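Tubulin-specific chaperone A (PDB 1QSD) binds beta-tubulin as a post-chaperonin cofactor and takes part in an early step of the tubulin folding pathway. Local coordinates at residues T4-V10 / E87-A92; Y23-L27 / L61-Y66; I69-K73 / A99-L103. All blocks are in the same frame, centred on the assembly; numbering follows the deposited sequence.

Contact 1 of 3, residues T4-V10 / E87-A92; sequences TQLDIKV and EDVSDA
T4 and E87 reach for each other from opposite directions between the start of helix 5-39 and the loop that leads into helix 90-104. The E87 chain runs extended beyond CG (chi2 -166°), which carries its carboxylate to the hydroxyl of T4. T4 OG1 donates to E87 OE1 at 2.6 Å, arriving on the syn side and only slightly out of the carboxylate plane. The same hydroxyl accepts the backbone N-H of D7, with D7 N 3.2 Å from T4 OG1 in a nearly straight bond. This is an ST motif at the first turn of the helix, made possible by a chi1 of 62° that sets OG1 between the N and the carbonyl carbon of T4.

The other oxygen of E87 faces D7. The two carboxylate planes stand almost perpendicular, 87° apart, and D7 OD2 lies 2.9 Å from E87 OE2. Beside these polar groups L6 slides past E87 in the opposite sense: its CD2 is 3.8 Å from E87 CB and 4.0 Å from CG1 of V89, the N-cap of helix 90-104. One turn further, V10 CG2 meets A92 CB at 3.7 Å, where the two backbones come closest. Y83, in the connecting loop, touches both L6 and V89 and bonds through its hydroxyl to E87 N. K9 turns elsewhere, making salt bridges to D75 and to D47 of the second subunit.

The close approach of two carboxylate oxygens would probably be repulsive if both groups are charged, and may raise the proton affinity of D7 or E87; the bond from T4 would offset part of this cost by holding E87 through its other oxygen.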
loop_
_atom_site.group_PDB
_atom_site.type_symbol
_atom_site.label_atom_id
_atom_site.label_comp_id
_atom_site.label_asym_id
_atom_site.label_seq_id
_atom_site.Cartn_x
_atom_site.Cartn_y
_atom_site.Cartn_z
ATOM N N THR A 4 -1.493 28.288 2.509
ATOM C CA THR A 4 -1.941 28.939 1.231
ATOM C C THR A 4 -2.340 27.823 0.297
ATOM O O THR A 4 -1.864 26.687 0.461
ATOM C CB THR A 4 -0.813 29.722 0.520
ATOM O OG1 THR A 4 0.237 28.814 0.162
ATOM C CG2 THR A 4 -0.242 30.807 1.430
ATOM N N GLN A 5 -3.198 28.146 -0.675
ATOM C CA GLN A 5 -3.664 27.181 -1.653
ATOM C C GLN A 5 -2.494 26.580 -2.455
ATOM O O GLN A 5 -2.487 25.386 -2.742
ATOM C CB GLN A 5 -4.701 27.819 -2.570
ATOM C CG GLN A 5 -5.469 26.794 -3.375
ATOM C CD GLN A 5 -6.618 27.371 -4.167
ATOM O OE1 GLN A 5 -7.512 26.641 -4.605
ATOM N NE2 GLN A 5 -6.593 28.680 -4.383
ATOM N N LEU A 6 -1.493 27.399 -2.770
ATOM C CA LEU A 6 -0.313 26.930 -3.472
ATOM C C LEU A 6 0.347 25.797 -2.667
ATOM O O LEU A 6 0.552 24.687 -3.186
ATOM C CB LEU A 6 0.695 28.075 -3.675
ATOM C CG LEU A 6 2.011 27.642 -4.362
ATOM C CD1 LEU A 6 1.704 27.017 -5.734
ATOM C CD2 LEU A 6 2.972 28.837 -4.499
ATOM N N ASP A 7 0.663 26.079 -1.400
ATOM C CA ASP A 7 1.305 25.096 -0.527
ATOM C C ASP A 7 0.502 23.794 -0.419
ATOM O O ASP A 7 1.083 22.701 -0.349
ATOM C CB ASP A 7 1.532 25.669 0.879
ATOM C CG ASP A 7 2.390 26.929 0.877
ATOM O OD1 ASP A 7 2.281 27.726 1.849
ATOM O OD2 ASP A 7 3.175 27.127 -0.081
ATOM N N ILE A 8 -0.824 23.910 -0.382
ATOM C CA ILE A 8 -1.661 22.729 -0.266
ATOM C C ILE A 8 -1.522 21.870 -1.519
ATOM O O ILE A 8 -1.334 20.656 -1.408
ATOM C CB ILE A 8 -3.168 23.083 0.035
ATOM C CG1 ILE A 8 -3.308 23.617 1.473
ATOM C CG2 ILE A 8 -4.049 21.831 -0.082
ATOM C CD1 ILE A 8 -4.618 24.370 1.724
ATOM N N LYS A 9 -1.603 22.495 -2.696
ATOM C CA LYS A 9 -1.467 21.767 -3.963
ATOM C C LYS A 9 -0.071 21.138 -4.093
ATOM O O LYS A 9 0.037 19.970 -4.419
ATOM C CB LYS A 9 -1.784 22.674 -5.155
ATOM C CG LYS A 9 -3.247 23.109 -5.186
ATOM C CD LYS A 9 -3.595 23.889 -6.414
ATOM C CE LYS A 9 -5.039 24.380 -6.329
ATOM N NZ LYS A 9 -6.042 23.276 -6.202
ATOM N N VAL A 10 0.984 21.871 -3.748
ATOM C CA VAL A 10 2.332 21.322 -3.823
ATOM C C VAL A 10 2.456 20.097 -2.932
ATOM O O VAL A 10 2.870 19.042 -3.391
ATOM C CB VAL A 10 3.395 22.332 -3.399
ATOM C CG1 VAL A 10 4.755 21.679 -3.383
ATOM C CG2 VAL A 10 3.404 23.523 -4.349
ATOM N N GLU A 87 4.523 34.196 -3.497
ATOM C CA GLU A 87 5.317 33.056 -3.057
ATOM C C GLU A 87 6.279 32.604 -4.141
ATOM O O GLU A 87 6.037 32.799 -5.341
ATOM C CB GLU A 87 4.442 31.868 -2.651
ATOM C CG GLU A 87 3.595 32.074 -1.409
ATOM C CD GLU A 87 3.026 30.755 -0.877
ATOM O OE1 GLU A 87 1.826 30.493 -1.060
ATOM O OE2 GLU A 87 3.795 29.967 -0.286
ATOM N N ASP A 88 7.371 32.006 -3.693
ATOM C CA ASP A 88 8.403 31.474 -4.559
ATOM C C ASP A 88 7.795 30.167 -5.088
ATOM O O ASP A 88 7.383 29.329 -4.290
ATOM C CB ASP A 88 9.638 31.218 -3.676
ATOM C CG ASP A 88 10.753 30.523 -4.400
ATOM O OD1 ASP A 88 10.652 30.340 -5.635
ATOM O OD2 ASP A 88 11.739 30.163 -3.718
ATOM N N VAL A 89 7.663 30.018 -6.404
ATOM C CA VAL A 89 7.091 28.793 -6.971
ATOM C C VAL A 89 8.110 27.720 -7.424
ATOM O O VAL A 89 7.747 26.764 -8.126
ATOM C CB VAL A 89 6.134 29.104 -8.139
ATOM C CG1 VAL A 89 5.066 30.077 -7.682
ATOM C CG2 VAL A 89 6.897 29.684 -9.318
ATOM N N SER A 90 9.356 27.826 -6.968
ATOM C CA SER A 90 10.372 26.868 -7.351
ATOM C C SER A 90 10.041 25.475 -6.852
ATOM O O SER A 90 10.227 24.497 -7.582
ATOM C CB SER A 90 11.737 27.307 -6.839
ATOM O OG SER A 90 12.005 28.634 -7.255
ATOM N N ASP A 91 9.551 25.377 -5.617
ATOM C CA ASP A 91 9.172 24.077 -5.076
ATOM C C ASP A 91 8.071 23.426 -5.883
ATOM O O ASP A 91 8.070 22.209 -6.052
ATOM C CB ASP A 91 8.730 24.180 -3.626
ATOM C CG ASP A 91 9.882 24.124 -2.680
ATOM O OD1 ASP A 91 9.768 24.709 -1.584
ATOM O OD2 ASP A 91 10.908 23.493 -3.035
ATOM N N ALA A 92 7.137 24.242 -6.368
ATOM C CA ALA A 92 6.008 23.752 -7.169
ATOM C C ALA A 92 6.509 23.186 -8.502
ATOM O O ALA A 92 6.145 22.084 -8.890
ATOM C CB ALA A 92 4.999 24.880 -7.411
#

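Contact 2 of 3, residues Y23-L27 / L61-Y66; sequences YQQEL and LLPTLY
The hydroxyl of Y66 is hydrogen-bonded to the carboxylate of E20, one turn before Q24, and Q24 NE2 stands 3.3 Å from Y66 OH. The pairing belongs to the long antiparallel hairpin of helices 5-39 and 45-81, which packs against the second subunit, consistent with a four-helix bundle built from two such hairpins. Here the two local axes run 161° apart in direction and 11.7 Å from each other. Q24 and Y66 cross at about a right angle, with the amide and ring planes inclined by 40°. The bend of Q24 at chi2 (75°) swings its amide over to helix 45-81, and there it also rests on L62, whose CD1 is 3.5 Å from Q24 OE1.

On the other flank Y23 and L61 cross at about a right angle. L61 CD2 lies in the plane of the Y23 ring, at its edge, and is only 3.2 Å from Y23 CE2; so tight an approach, with an L61 chi1 well away from a staggered value, makes the exact placing of these methyls doubtful. L65 CD2 adds a looser contact to Y23 CD2 at 4.2 Å. This flank faces the dimer interface: L61 packs on L61 of the second subunit, and E26 is hydrogen-bonded to the Y23 hydroxyl of that subunit. Helix 61-66 is kinked where the N atoms of L62 and P63 lack a bond to the preceding turn. L62, at the kink, directs its CD1 to L27 CD2 at 3.6 Å.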
loop_
_atom_site.group_PDB
_atom_site.type_symbol
_atom_site.label_atom_id
_atom_site.label_comp_id
_atom_site.label_asym_id
_atom_site.label_seq_id
_atom_site.Cartn_x
_atom_site.Cartn_y
_atom_site.Cartn_z
ATOM N N TYR A 23 5.128 2.311 -2.128
ATOM C CA TYR A 23 4.468 1.163 -2.733
ATOM C C TYR A 23 5.399 0.422 -3.702
ATOM O O TYR A 23 5.314 -0.800 -3.847
ATOM C CB TYR A 23 3.186 1.607 -3.442
ATOM C CG TYR A 23 2.010 1.931 -2.527
ATOM C CD1 TYR A 23 2.199 2.457 -1.238
ATOM C CD2 TYR A 23 0.701 1.714 -2.956
ATOM C CE1 TYR A 23 1.094 2.752 -0.395
ATOM C CE2 TYR A 23 -0.395 2.002 -2.131
ATOM C CZ TYR A 23 -0.204 2.518 -0.860
ATOM O OH TYR A 23 -1.345 2.772 -0.114
ATOM N N GLN A 24 6.307 1.153 -4.339
ATOM C CA GLN A 24 7.245 0.549 -5.274
ATOM C C GLN A 24 8.277 -0.314 -4.543
ATOM O O GLN A 24 8.860 -1.217 -5.136
ATOM C CB GLN A 24 7.941 1.622 -6.113
ATOM C CG GLN A 24 8.202 1.226 -7.582
ATOM C CD GLN A 24 6.953 1.249 -8.470
ATOM O OE1 GLN A 24 6.847 0.487 -9.430
ATOM N NE2 GLN A 24 6.019 2.140 -8.164
ATOM N N GLN A 25 8.511 -0.030 -3.261
ATOM C CA GLN A 25 9.451 -0.815 -2.439
ATOM C C GLN A 25 8.795 -2.158 -2.092
ATOM O O GLN A 25 9.435 -3.209 -2.147
ATOM C CB GLN A 25 9.760 -0.112 -1.112
ATOM C CG GLN A 25 10.286 1.318 -1.205
ATOM C CD GLN A 25 10.296 2.041 0.152
ATOM O OE1 GLN A 25 11.182 2.858 0.423
ATOM N NE2 GLN A 25 9.301 1.755 0.997
ATOM N N GLU A 26 7.527 -2.090 -1.682
ATOM C CA GLU A 26 6.736 -3.263 -1.322
ATOM C C GLU A 26 6.694 -4.219 -2.506
ATOM O O GLU A 26 6.998 -5.399 -2.364
ATOM C CB GLU A 26 5.310 -2.838 -0.957
ATOM C CG GLU A 26 4.858 -3.241 0.449
ATOM C CD GLU A 26 4.159 -4.600 0.505
ATOM O OE1 GLU A 26 4.770 -5.574 1.007
ATOM O OE2 GLU A 26 2.987 -4.687 0.063
ATOM N N LEU A 27 6.346 -3.686 -3.674
ATOM C CA LEU A 27 6.254 -4.457 -4.905
ATOM C C LEU A 27 7.558 -5.177 -5.243
ATOM O O LEU A 27 7.553 -6.365 -5.572
ATOM C CB LEU A 27 5.863 -3.541 -6.064
ATOM C CG LEU A 27 5.486 -4.236 -7.374
ATOM C CD1 LEU A 27 4.223 -5.080 -7.173
ATOM C CD2 LEU A 27 5.251 -3.203 -8.457
ATOM N N LEU A 61 -2.754 -1.739 -7.542
ATOM C CA LEU A 61 -2.723 -0.469 -6.817
ATOM C C LEU A 61 -1.963 0.653 -7.526
ATOM O O LEU A 61 -2.240 1.837 -7.315
ATOM C CB LEU A 61 -2.041 -0.703 -5.477
ATOM C CG LEU A 61 -2.656 -0.259 -4.168
ATOM C CD1 LEU A 61 -1.733 -0.757 -3.086
ATOM C CD2 LEU A 61 -2.806 1.249 -4.107
ATOM N N LEU A 62 -0.956 0.286 -8.310
ATOM C CA LEU A 62 -0.142 1.271 -9.007
ATOM C C LEU A 62 -0.809 2.087 -10.089
ATOM O O LEU A 62 -0.659 3.308 -10.105
ATOM C CB LEU A 62 1.134 0.638 -9.542
ATOM C CG LEU A 62 2.115 0.275 -8.432
ATOM C CD1 LEU A 62 3.432 -0.131 -9.040
ATOM C CD2 LEU A 62 2.314 1.468 -7.503
ATOM N N PRO A 63 -1.570 1.444 -10.994
ATOM C CA PRO A 63 -2.225 2.211 -12.053
ATOM C C PRO A 63 -3.053 3.380 -11.525
ATOM O O PRO A 63 -2.825 4.517 -11.919
ATOM C CB PRO A 63 -3.103 1.165 -12.741
ATOM C CG PRO A 63 -2.347 -0.085 -12.548
ATOM C CD PRO A 63 -1.912 0.015 -11.111
ATOM N N THR A 64 -3.960 3.112 -10.589
ATOM C CA THR A 64 -4.821 4.160 -10.055
ATOM C C THR A 64 -4.028 5.251 -9.380
ATOM O O THR A 64 -4.434 6.421 -9.376
ATOM C CB THR A 64 -5.880 3.594 -9.087
ATOM O OG1 THR A 64 -5.263 2.637 -8.219
ATOM C CG2 THR A 64 -7.036 2.934 -9.877
ATOM N N LEU A 65 -2.873 4.857 -8.854
ATOM C CA LEU A 65 -1.962 5.769 -8.174
ATOM C C LEU A 65 -1.297 6.711 -9.180
ATOM O O LEU A 65 -1.094 7.898 -8.879
ATOM C CB LEU A 65 -0.910 4.982 -7.400
ATOM C CG LEU A 65 0.062 5.776 -6.543
ATOM C CD1 LEU A 65 -0.692 6.735 -5.620
ATOM C CD2 LEU A 65 0.886 4.823 -5.758
ATOM N N TYR A 66 -0.978 6.196 -10.375
ATOM C CA TYR A 66 -0.375 7.028 -11.419
ATOM C C TYR A 66 -1.397 7.985 -11.984
ATOM O O TYR A 66 -1.046 9.111 -12.316
ATOM C CB TYR A 66 0.212 6.199 -12.542
ATOM C CG TYR A 66 1.425 5.427 -12.115
ATOM C CD1 TYR A 66 2.556 6.077 -11.601
ATOM C CD2 TYR A 66 1.451 4.041 -12.216
ATOM C CE1 TYR A 66 3.685 5.357 -11.200
ATOM C CE2 TYR A 66 2.575 3.312 -11.819
ATOM C CZ TYR A 66 3.684 3.970 -11.315
ATOM O OH TYR A 66 4.781 3.201 -10.976
#

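Contact 3 of 3, residues I69-K73 / A99-L103; sequences IREFK and AQELL
K73 leans across to helix 99-103 and lies over the side chains of A99, Q100 and L103. Its CB is directed at the other helix but stays back from it; CG, anti to the backbone N (chi1 -172°), then runs toward the A99 methyl. CD touches two apolar neighbours, 4.2 Å from A99 CB and 4.1 Å from L103 CD1. At CE the chain passes the end of the Q100 side chain, the two side chains crossing at an angle. Bends at the last two torsions bring NZ round to its own helix, where E77, one turn on, forms a long and weak ion pair with it. With an alanine here, L103 CD1 and the A99 methyl would probably lose this aliphatic cover, and E77 its distant, weak partner.

The two segments lie on consecutive antiparallel helices of the up-down-up three-helix subunit: their directions differ by 147°, and the local axes approach to 10.2 Å. Helix 90-104 is not paired with helix 45-81 alone, since A99 also touches L13, and L102 touches T17 and E20, all on helix 5-39. F72, on a different side of helix 45-81, makes a cation-pi contact with K50 of the second subunit.

Apolar contacts complete the pairing one turn before K73. I69 presents CG2 to A99 CB at 3.9 Å and to L103 CD2 at 4.2 Å, while its longer branch extends to L102, with I69 CD1 4.2 Å from L102 CD1. L103 crosses both I69 and K73 at a slant, CD2 toward I69 and CD1 toward K73, and its CD1 lies 4.0 Å from R70 CA.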
loop_
_atom_site.group_PDB
_atom_site.type_symbol
_atom_site.label_atom_id
_atom_site.label_comp_id
_atom_site.label_asym_id
_atom_site.label_seq_id
_atom_site.Cartn_x
_atom_site.Cartn_y
_atom_site.Cartn_z
ATOM N N ILE A 69 -1.552 10.881 -9.631
ATOM C CA ILE A 69 -0.364 11.716 -9.708
ATOM C C ILE A 69 -0.517 12.659 -10.922
ATOM O O ILE A 69 -0.239 13.861 -10.829
ATOM C CB ILE A 69 0.920 10.856 -9.808
ATOM C CG1 ILE A 69 1.202 10.220 -8.449
ATOM C CG2 ILE A 69 2.120 11.694 -10.233
ATOM C CD1 ILE A 69 2.486 9.421 -8.395
ATOM N N ARG A 70 -1.046 12.141 -12.029
ATOM C CA ARG A 70 -1.245 12.971 -13.202
ATOM C C ARG A 70 -2.279 14.065 -12.909
ATOM O O ARG A 70 -2.022 15.233 -13.185
ATOM C CB ARG A 70 -1.692 12.119 -14.383
ATOM C CG ARG A 70 -1.884 12.910 -15.644
ATOM C CD ARG A 70 -2.738 12.138 -16.603
ATOM N NE ARG A 70 -2.419 12.531 -17.967
ATOM C CZ ARG A 70 -1.508 11.923 -18.723
ATOM N NH1 ARG A 70 -0.831 10.881 -18.242
ATOM N NH2 ARG A 70 -1.289 12.346 -19.965
ATOM N N GLU A 71 -3.437 13.701 -12.348
ATOM C CA GLU A 71 -4.485 14.677 -11.996
ATOM C C GLU A 71 -3.936 15.752 -11.065
ATOM O O GLU A 71 -4.163 16.938 -11.273
ATOM C CB GLU A 71 -5.654 14.005 -11.255
ATOM C CG GLU A 71 -6.408 12.965 -12.036
ATOM C CD GLU A 71 -7.431 12.221 -11.191
ATOM O OE1 GLU A 71 -7.948 11.204 -11.690
ATOM O OE2 GLU A 71 -7.704 12.635 -10.040
ATOM N N PHE A 72 -3.236 15.332 -10.020
ATOM C CA PHE A 72 -2.685 16.285 -9.083
ATOM C C PHE A 72 -1.655 17.167 -9.771
ATOM O O PHE A 72 -1.550 18.373 -9.474
ATOM C CB PHE A 72 -2.085 15.573 -7.880
ATOM C CG PHE A 72 -3.115 15.021 -6.927
ATOM C CD1 PHE A 72 -4.343 14.550 -7.392
ATOM C CD2 PHE A 72 -2.837 14.932 -5.562
ATOM C CE1 PHE A 72 -5.278 13.995 -6.517
ATOM C CE2 PHE A 72 -3.754 14.383 -4.679
ATOM C CZ PHE A 72 -4.982 13.907 -5.159
ATOM N N LYS A 73 -0.922 16.580 -10.717
ATOM C CA LYS A 73 0.090 17.317 -11.479
ATOM C C LYS A 73 -0.584 18.378 -12.339
ATOM O O LYS A 73 -0.192 19.543 -12.329
ATOM C CB LYS A 73 0.889 16.379 -12.401
ATOM C CG LYS A 73 2.075 17.067 -13.054
ATOM C CD LYS A 73 2.736 16.179 -14.071
ATOM C CE LYS A 73 2.241 16.508 -15.455
ATOM N NZ LYS A 73 0.857 16.052 -15.630
ATOM N N ALA A 99 7.161 14.551 -10.675
ATOM C CA ALA A 99 5.962 13.796 -11.003
ATOM C C ALA A 99 5.970 13.379 -12.476
ATOM O O ALA A 99 5.562 12.261 -12.814
ATOM C CB ALA A 99 4.710 14.632 -10.701
ATOM N N GLN A 100 6.395 14.305 -13.340
ATOM C CA GLN A 100 6.447 14.077 -14.777
ATOM C C GLN A 100 7.475 12.988 -15.100
ATOM O O GLN A 100 7.218 12.096 -15.909
ATOM C CB GLN A 100 6.776 15.384 -15.497
ATOM C CG GLN A 100 6.682 15.306 -17.015
ATOM C CD GLN A 100 5.273 15.062 -17.492
ATOM O OE1 GLN A 100 4.923 13.957 -17.898
ATOM N NE2 GLN A 100 4.449 16.095 -17.441
ATOM N N GLU A 101 8.625 13.036 -14.437
ATOM C CA GLU A 101 9.663 12.029 -14.646
ATOM C C GLU A 101 9.059 10.667 -14.383
ATOM O O GLU A 101 9.161 9.779 -15.226
ATOM C CB GLU A 101 10.828 12.235 -13.690
ATOM C CG GLU A 101 11.688 13.432 -14.002
ATOM C CD GLU A 101 12.774 13.675 -12.951
ATOM O OE1 GLU A 101 13.445 14.730 -13.044
ATOM O OE2 GLU A 101 12.958 12.825 -12.040
ATOM N N LEU A 102 8.398 10.533 -13.229
ATOM C CA LEU A 102 7.744 9.290 -12.828
ATOM C C LEU A 102 6.811 8.729 -13.888
ATOM O O LEU A 102 6.906 7.551 -14.223
ATOM C CB LEU A 102 6.933 9.486 -11.545
ATOM C CG LEU A 102 7.658 9.429 -10.222
ATOM C CD1 LEU A 102 6.663 9.635 -9.122
ATOM C CD2 LEU A 102 8.321 8.091 -10.080
ATOM N N LEU A 103 5.883 9.566 -14.351
ATOM C CA LEU A 103 4.901 9.191 -15.354
ATOM C C LEU A 103 5.540 8.803 -16.695
ATOM O O LEU A 103 4.986 8.010 -17.457
ATOM C CB LEU A 103 3.920 10.348 -15.551
ATOM C CG LEU A 103 3.154 10.771 -14.297
ATOM C CD1 LEU A 103 2.453 12.101 -14.548
ATOM C CD2 LEU A 103 2.143 9.692 -13.919
#

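Each contact joins a different pair of helices: contact 1 helices 5-39 and 90-104, contact 2 helices 5-39 and 45-81, contact 3 helices 45-81 and 90-104. Contact 2 is centred about 5 Å from the centre of the chain and contact 3 about 9 Å; these two touch, Y66 O meeting L103 CD2 at 3.6 Å. Contact 1, about 21 Å out, is the most peripheral, with three of its nine touching residues exposed, against none in contact 2 and one in contact 3. The end contact combines a close carboxylate pair and a hydroxyl bond with apolar packing, the central one sets leucines and aromatic rings beside a polar group, and contact 3 is essentially aliphatic. All three border the second subunit.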